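Local coordinates for glycosylation Associate Protein 2 (Streptococcus agalactiae serotype V, PDB 6OYC), which probably takes part, within a complex with Gap1 and Gap3, in the glycosylation and accessory Sec export of serine-rich surface adhesins, at residues B[378-392]-B[442-456]. Numbering follows the deposited sequence.
Sequences TYHGAKLNPHAIIIG and SIEEGDFSNTTFALA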
loop_
_atom_site.group_PDB
_atom_site.type_symbol
_atom_site.label_atom_id
_atom_site.label_comp_id
_atom_site.label_asym_id
_atom_site.label_seq_id
_atom_site.Cartn_x
_atom_site.Cartn_y
_atom_site.Cartn_z
ATOM N N THR B 378 -15.110 4.494 -8.268
ATOM C CA THR B 378 -16.088 4.573 -9.354
ATOM C C THR B 378 -15.488 4.177 -10.704
ATOM O O THR B 378 -16.112 3.426 -11.462
ATOM C CB THR B 378 -16.679 5.987 -9.417
ATOM O OG1 THR B 378 -17.130 6.384 -8.112
ATOM C CG2 THR B 378 -17.847 6.029 -10.371
ATOM N N TYR B 379 -14.280 4.658 -11.022
ATOM C CA TYR B 379 -13.673 4.347 -12.317
ATOM C C TYR B 379 -13.470 2.848 -12.491
ATOM O O TYR B 379 -13.736 2.299 -13.569
ATOM C CB TYR B 379 -12.339 5.093 -12.469
ATOM C CG TYR B 379 -11.593 4.860 -13.777
ATOM C CD1 TYR B 379 -10.708 3.797 -13.915
ATOM C CD2 TYR B 379 -11.763 5.712 -14.866
ATOM C CE1 TYR B 379 -10.024 3.579 -15.109
ATOM C CE2 TYR B 379 -11.074 5.504 -16.062
ATOM C CZ TYR B 379 -10.205 4.438 -16.172
ATOM O OH TYR B 379 -9.502 4.216 -17.343
ATOM N N HIS B 380 -12.984 2.171 -11.449
ATOM C CA HIS B 380 -12.769 0.733 -11.565
ATOM C C HIS B 380 -14.054 -0.048 -11.292
ATOM O O HIS B 380 -14.207 -1.172 -11.787
ATOM C CB HIS B 380 -11.628 0.296 -10.632
ATOM C CG HIS B 380 -10.290 0.867 -11.010
ATOM N ND1 HIS B 380 -9.574 0.426 -12.104
ATOM C CD2 HIS B 380 -9.553 1.863 -10.459
ATOM C CE1 HIS B 380 -8.451 1.117 -12.206
ATOM N NE2 HIS B 380 -8.414 1.998 -11.222
ATOM N N GLY B 381 -14.983 0.536 -10.520
ATOM C CA GLY B 381 -16.294 -0.074 -10.334
ATOM C C GLY B 381 -16.978 -0.406 -11.645
ATOM O O GLY B 381 -17.596 -1.464 -11.784
ATOM N N ALA B 382 -16.835 0.477 -12.636
ATOM C CA ALA B 382 -17.337 0.223 -13.984
ATOM C C ALA B 382 -16.925 -1.142 -14.532
ATOM O O ALA B 382 -17.657 -1.733 -15.332
ATOM C CB ALA B 382 -16.856 1.339 -14.920
ATOM N N LYS B 383 -15.771 -1.658 -14.131
ATOM C CA LYS B 383 -15.332 -2.963 -14.599
ATOM C C LYS B 383 -15.705 -4.083 -13.650
ATOM O O LYS B 383 -15.458 -5.255 -13.965
ATOM C CB LYS B 383 -13.820 -2.976 -14.814
ATOM C CG LYS B 383 -13.389 -2.429 -16.154
ATOM C CD LYS B 383 -13.376 -0.911 -16.107
ATOM C CE LYS B 383 -12.256 -0.310 -16.939
ATOM N NZ LYS B 383 -12.096 1.134 -16.570
ATOM N N LEU B 384 -16.287 -3.758 -12.499
ATOM C CA LEU B 384 -16.511 -4.751 -11.469
ATOM C C LEU B 384 -17.979 -4.997 -11.150
ATOM O O LEU B 384 -18.284 -6.012 -10.507
ATOM C CB LEU B 384 -15.769 -4.350 -10.183
ATOM C CG LEU B 384 -14.245 -4.439 -10.283
ATOM C CD1 LEU B 384 -13.577 -3.605 -9.205
ATOM C CD2 LEU B 384 -13.823 -5.873 -10.183
ATOM N N ASN B 385 -18.887 -4.118 -11.585
ATOM C CA ASN B 385 -20.324 -4.216 -11.332
ATOM C C ASN B 385 -20.591 -4.555 -9.857
ATOM O O ASN B 385 -21.192 -5.589 -9.562
ATOM C CB ASN B 385 -20.975 -5.243 -12.255
ATOM C CG ASN B 385 -22.478 -5.048 -12.387
ATOM O OD1 ASN B 385 -23.116 -4.395 -11.562
ATOM N ND2 ASN B 385 -23.050 -5.620 -13.436
ATOM N N PRO B 386 -20.129 -3.723 -8.930
ATOM C CA PRO B 386 -20.266 -4.067 -7.511
ATOM C C PRO B 386 -21.701 -3.909 -7.029
ATOM O O PRO B 386 -22.554 -3.279 -7.661
ATOM C CB PRO B 386 -19.339 -3.067 -6.819
ATOM C CG PRO B 386 -19.397 -1.861 -7.706
ATOM C CD PRO B 386 -19.485 -2.410 -9.111
ATOM N N HIS B 387 -21.952 -4.483 -5.857
ATOM C CA HIS B 387 -23.236 -4.290 -5.204
ATOM C C HIS B 387 -23.461 -2.829 -4.838
ATOM O O HIS B 387 -24.561 -2.295 -5.016
ATOM C CB HIS B 387 -23.316 -5.152 -3.954
ATOM C CG HIS B 387 -24.596 -4.984 -3.208
ATOM N ND1 HIS B 387 -25.797 -5.459 -3.687
ATOM C CD2 HIS B 387 -24.872 -4.371 -2.033
ATOM C CE1 HIS B 387 -26.757 -5.162 -2.829
ATOM N NE2 HIS B 387 -26.223 -4.501 -1.817
ATOM N N ALA B 388 -22.435 -2.168 -4.314
ATOM C CA ALA B 388 -22.594 -0.818 -3.806
ATOM C C ALA B 388 -21.284 -0.049 -3.938
ATOM O O ALA B 388 -20.192 -0.620 -3.873
ATOM C CB ALA B 388 -23.052 -0.834 -2.347
ATOM N N ILE B 389 -21.418 1.261 -4.111
ATOM C CA ILE B 389 -20.308 2.194 -4.157
ATOM C C ILE B 389 -20.648 3.309 -3.181
ATOM O O ILE B 389 -21.574 4.088 -3.427
ATOM C CB ILE B 389 -20.079 2.738 -5.568
ATOM C CG1 ILE B 389 -19.524 1.629 -6.456
ATOM C CG2 ILE B 389 -19.163 3.954 -5.545
ATOM C CD1 ILE B 389 -19.385 2.036 -7.892
ATOM N N ILE B 390 -19.938 3.359 -2.060
ATOM C CA ILE B 390 -20.134 4.382 -1.039
ATOM C C ILE B 390 -19.022 5.406 -1.209
ATOM O O ILE B 390 -17.847 5.106 -0.975
ATOM C CB ILE B 390 -20.118 3.787 0.374
ATOM C CG1 ILE B 390 -21.170 2.690 0.517
ATOM C CG2 ILE B 390 -20.296 4.872 1.421
ATOM C CD1 ILE B 390 -21.099 1.954 1.844
ATOM N N ILE B 391 -19.370 6.625 -1.602
ATOM C CA ILE B 391 -18.359 7.633 -1.879
ATOM C C ILE B 391 -18.778 8.965 -1.274
ATOM O O ILE B 391 -19.969 9.271 -1.158
ATOM C CB ILE B 391 -18.106 7.757 -3.392
ATOM C CG1 ILE B 391 -19.430 7.752 -4.159
ATOM C CG2 ILE B 391 -17.229 6.604 -3.874
ATOM C CD1 ILE B 391 -19.277 8.129 -5.635
ATOM N N GLY B 392 -17.777 9.751 -0.865
ATOM C CA GLY B 392 -17.980 11.088 -0.337
ATOM C C GLY B 392 -16.989 12.106 -0.877
ATOM O O GLY B 392 -15.782 11.852 -0.912
ATOM N N SER B 442 -14.947 5.017 -19.217
ATOM C CA SER B 442 -15.038 3.825 -18.381
ATOM C C SER B 442 -16.462 3.631 -17.875
ATOM O O SER B 442 -16.982 2.512 -17.852
ATOM C CB SER B 442 -14.054 3.946 -17.212
ATOM O OG SER B 442 -14.103 2.813 -16.370
ATOM N N ILE B 443 -17.100 4.724 -17.462
ATOM C CA ILE B 443 -18.477 4.673 -16.982
ATOM C C ILE B 443 -19.410 4.194 -18.091
ATOM O O ILE B 443 -20.068 3.157 -17.962
ATOM C CB ILE B 443 -18.906 6.051 -16.448
ATOM C CG1 ILE B 443 -18.035 6.447 -15.250
ATOM C CG2 ILE B 443 -20.378 6.047 -16.100
ATOM C CD1 ILE B 443 -17.828 5.338 -14.248
ATOM N N GLU B 444 -19.478 4.951 -19.193
ATOM C CA GLU B 444 -20.214 4.544 -20.382
ATOM C C GLU B 444 -20.015 3.070 -20.696
ATOM O O GLU B 444 -20.971 2.291 -20.712
ATOM C CB GLU B 444 -19.775 5.370 -21.590
ATOM C CG GLU B 444 -20.168 6.815 -21.570
ATOM C CD GLU B 444 -19.653 7.579 -22.779
ATOM O OE1 GLU B 444 -18.977 8.621 -22.594
ATOM O OE2 GLU B 444 -19.930 7.137 -23.917
ATOM N N GLU B 445 -18.772 2.672 -20.954
ATOM C CA GLU B 445 -18.507 1.303 -21.377
ATOM C C GLU B 445 -18.654 0.291 -20.252
ATOM O O GLU B 445 -18.479 -0.912 -20.497
ATOM C CB GLU B 445 -17.109 1.206 -21.971
ATOM C CG GLU B 445 -16.888 2.111 -23.156
ATOM C CD GLU B 445 -15.580 1.816 -23.850
ATOM O OE1 GLU B 445 -14.517 2.155 -23.291
ATOM O OE2 GLU B 445 -15.616 1.223 -24.949
ATOM N N GLY B 446 -18.981 0.728 -19.045
ATOM C CA GLY B 446 -19.003 -0.141 -17.887
ATOM C C GLY B 446 -20.341 -0.809 -17.654
ATOM O O GLY B 446 -21.197 -0.886 -18.539
ATOM N N ASP B 447 -20.519 -1.299 -16.429
ATOM C CA ASP B 447 -21.732 -2.021 -16.063
ATOM C C ASP B 447 -21.973 -1.841 -14.575
ATOM O O ASP B 447 -21.273 -2.451 -13.763
ATOM C CB ASP B 447 -21.623 -3.501 -16.412
ATOM C CG ASP B 447 -22.925 -4.257 -16.151
ATOM O OD1 ASP B 447 -23.848 -3.701 -15.507
ATOM O OD2 ASP B 447 -23.023 -5.418 -16.590
ATOM N N PHE B 448 -22.993 -1.058 -14.230
ATOM C CA PHE B 448 -23.416 -0.848 -12.852
ATOM C C PHE B 448 -24.789 -1.462 -12.583
ATOM O O PHE B 448 -25.586 -0.927 -11.804
ATOM C CB PHE B 448 -23.415 0.641 -12.516
ATOM C CG PHE B 448 -22.050 1.260 -12.575
ATOM C CD1 PHE B 448 -21.507 1.658 -13.791
ATOM C CD2 PHE B 448 -21.293 1.409 -11.425
ATOM C CE1 PHE B 448 -20.238 2.224 -13.855
ATOM C CE2 PHE B 448 -20.024 1.968 -11.474
ATOM C CZ PHE B 448 -19.496 2.382 -12.689
ATOM N N SER B 449 -25.065 -2.613 -13.206
ATOM C CA SER B 449 -26.377 -3.237 -13.052
ATOM C C SER B 449 -26.642 -3.638 -11.604
ATOM O O SER B 449 -27.752 -3.443 -11.092
ATOM C CB SER B 449 -26.500 -4.443 -13.983
ATOM O OG SER B 449 -25.734 -5.543 -13.531
ATOM N N ASN B 450 -25.633 -4.179 -10.922
ATOM C CA ASN B 450 -25.776 -4.583 -9.530
ATOM C C ASN B 450 -25.743 -3.417 -8.555
ATOM O O ASN B 450 -25.983 -3.636 -7.361
ATOM C CB ASN B 450 -24.661 -5.561 -9.142
ATOM C CG ASN B 450 -24.864 -6.942 -9.717
ATOM O OD1 ASN B 450 -25.983 -7.320 -10.067
ATOM N ND2 ASN B 450 -23.784 -7.717 -9.798
ATOM N N THR B 451 -25.472 -2.193 -9.018
ATOM C CA THR B 451 -24.890 -1.155 -8.168
ATOM C C THR B 451 -25.912 -0.145 -7.656
ATOM O O THR B 451 -26.741 0.362 -8.416
ATOM C CB THR B 451 -23.788 -0.391 -8.914
ATOM O OG1 THR B 451 -22.967 -1.295 -9.665
ATOM C CG2 THR B 451 -22.927 0.358 -7.925
ATOM N N THR B 452 -25.800 0.180 -6.367
ATOM C CA THR B 452 -26.416 1.352 -5.754
ATOM C C THR B 452 -25.323 2.318 -5.292
ATOM O O THR B 452 -24.279 1.883 -4.800
ATOM C CB THR B 452 -27.277 0.943 -4.550
ATOM O OG1 THR B 452 -28.153 -0.133 -4.917
ATOM C CG2 THR B 452 -28.084 2.125 -4.023
ATOM N N PHE B 453 -25.552 3.629 -5.427
ATOM C CA PHE B 453 -24.565 4.636 -5.035
ATOM C C PHE B 453 -25.018 5.372 -3.780
ATOM O O PHE B 453 -26.091 5.981 -3.766
ATOM C CB PHE B 453 -24.314 5.650 -6.153
ATOM C CG PHE B 453 -23.593 5.086 -7.338
ATOM C CD1 PHE B 453 -24.288 4.421 -8.334
ATOM C CD2 PHE B 453 -22.220 5.227 -7.466
ATOM C CE1 PHE B 453 -23.627 3.902 -9.439
ATOM C CE2 PHE B 453 -21.553 4.708 -8.569
ATOM C CZ PHE B 453 -22.254 4.047 -9.553
ATOM N N ALA B 454 -24.193 5.327 -2.740
ATOM C CA ALA B 454 -24.337 6.196 -1.584
ATOM C C ALA B 454 -23.343 7.330 -1.754
ATOM O O ALA B 454 -22.131 7.099 -1.770
ATOM C CB ALA B 454 -24.078 5.447 -0.281
ATOM N N LEU B 455 -23.847 8.546 -1.888
ATOM C CA LEU B 455 -23.022 9.657 -2.328
ATOM C C LEU B 455 -23.230 10.841 -1.400
ATOM O O LEU B 455 -24.358 11.312 -1.235
ATOM C CB LEU B 455 -23.364 10.019 -3.769
ATOM C CG LEU B 455 -22.363 10.832 -4.559
ATOM C CD1 LEU B 455 -22.531 10.462 -6.022
ATOM C CD2 LEU B 455 -22.613 12.310 -4.339
ATOM N N ALA B 456 -22.151 11.310 -0.789
ATOM C CA ALA B 456 -22.143 12.588 -0.099
ATOM C C ALA B 456 -21.303 13.568 -0.904
ATOM O O ALA B 456 -20.249 13.201 -1.430
ATOM C CB ALA B 456 -21.592 12.454 1.320
#
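Ser442 OG is gripped by two groups of segment 378-392: it accepts from Lys383 NZ at 2.6 Å and donates to Tyr379 O at 2.9 Å, in the carbonyl plane on a lone pair. OG, anti to the backbone N (chi1 -180°), is thereby brought to both partners. Serine suits the place because its short side chain also lays CB over one face of the Tyr379 ring, a CH-pi contact 3.9 Å from the centroid and offset toward the rim. Gly446, having no side chain, lets the chain pass close against Ala382 (CA to CA 4.3 Å), whose carbonyl accepts from Asp447 N.

Asn385 uses both ends of its amide on the turn from Phe448 to Thr451. Asn385 OD1 takes Asn450 N on a lone pair at 2.6 Å, while ND2 donates almost straight (168°) to Ser449 OG within the amide plane. Asp447 OD1 accepts from Ser449 N in an Asx turn that leads into this type I turn, and Thr451 OG1 donates to Pro386 O.

Inside, Ile389 CD1 meets the Phe448 ring at its edge, 3.6 Å from CE2, the two side chains crossing at about a right angle. The isoleucine runs side by side with Phe453, pointing the same way, its CD1 3.5 Å from Phe453 CE2. Strands 388-392 and 452-456 pair in parallel, from Thr452 N on His387 O to Ala456 N on Ile391 O.

Strand 388-392 thus sits between strands 365-370 and 452-458, consistent with the alpha/beta-hydrolase fold. Ala388, Ile390, Ala454 and Ala456 lie against helix 495-514; on the other face, Ile389, Ile391, Phe453 and Leu455 meet Phe448 and Thr378 of helix 372-381, and Ile391 touches Phe396.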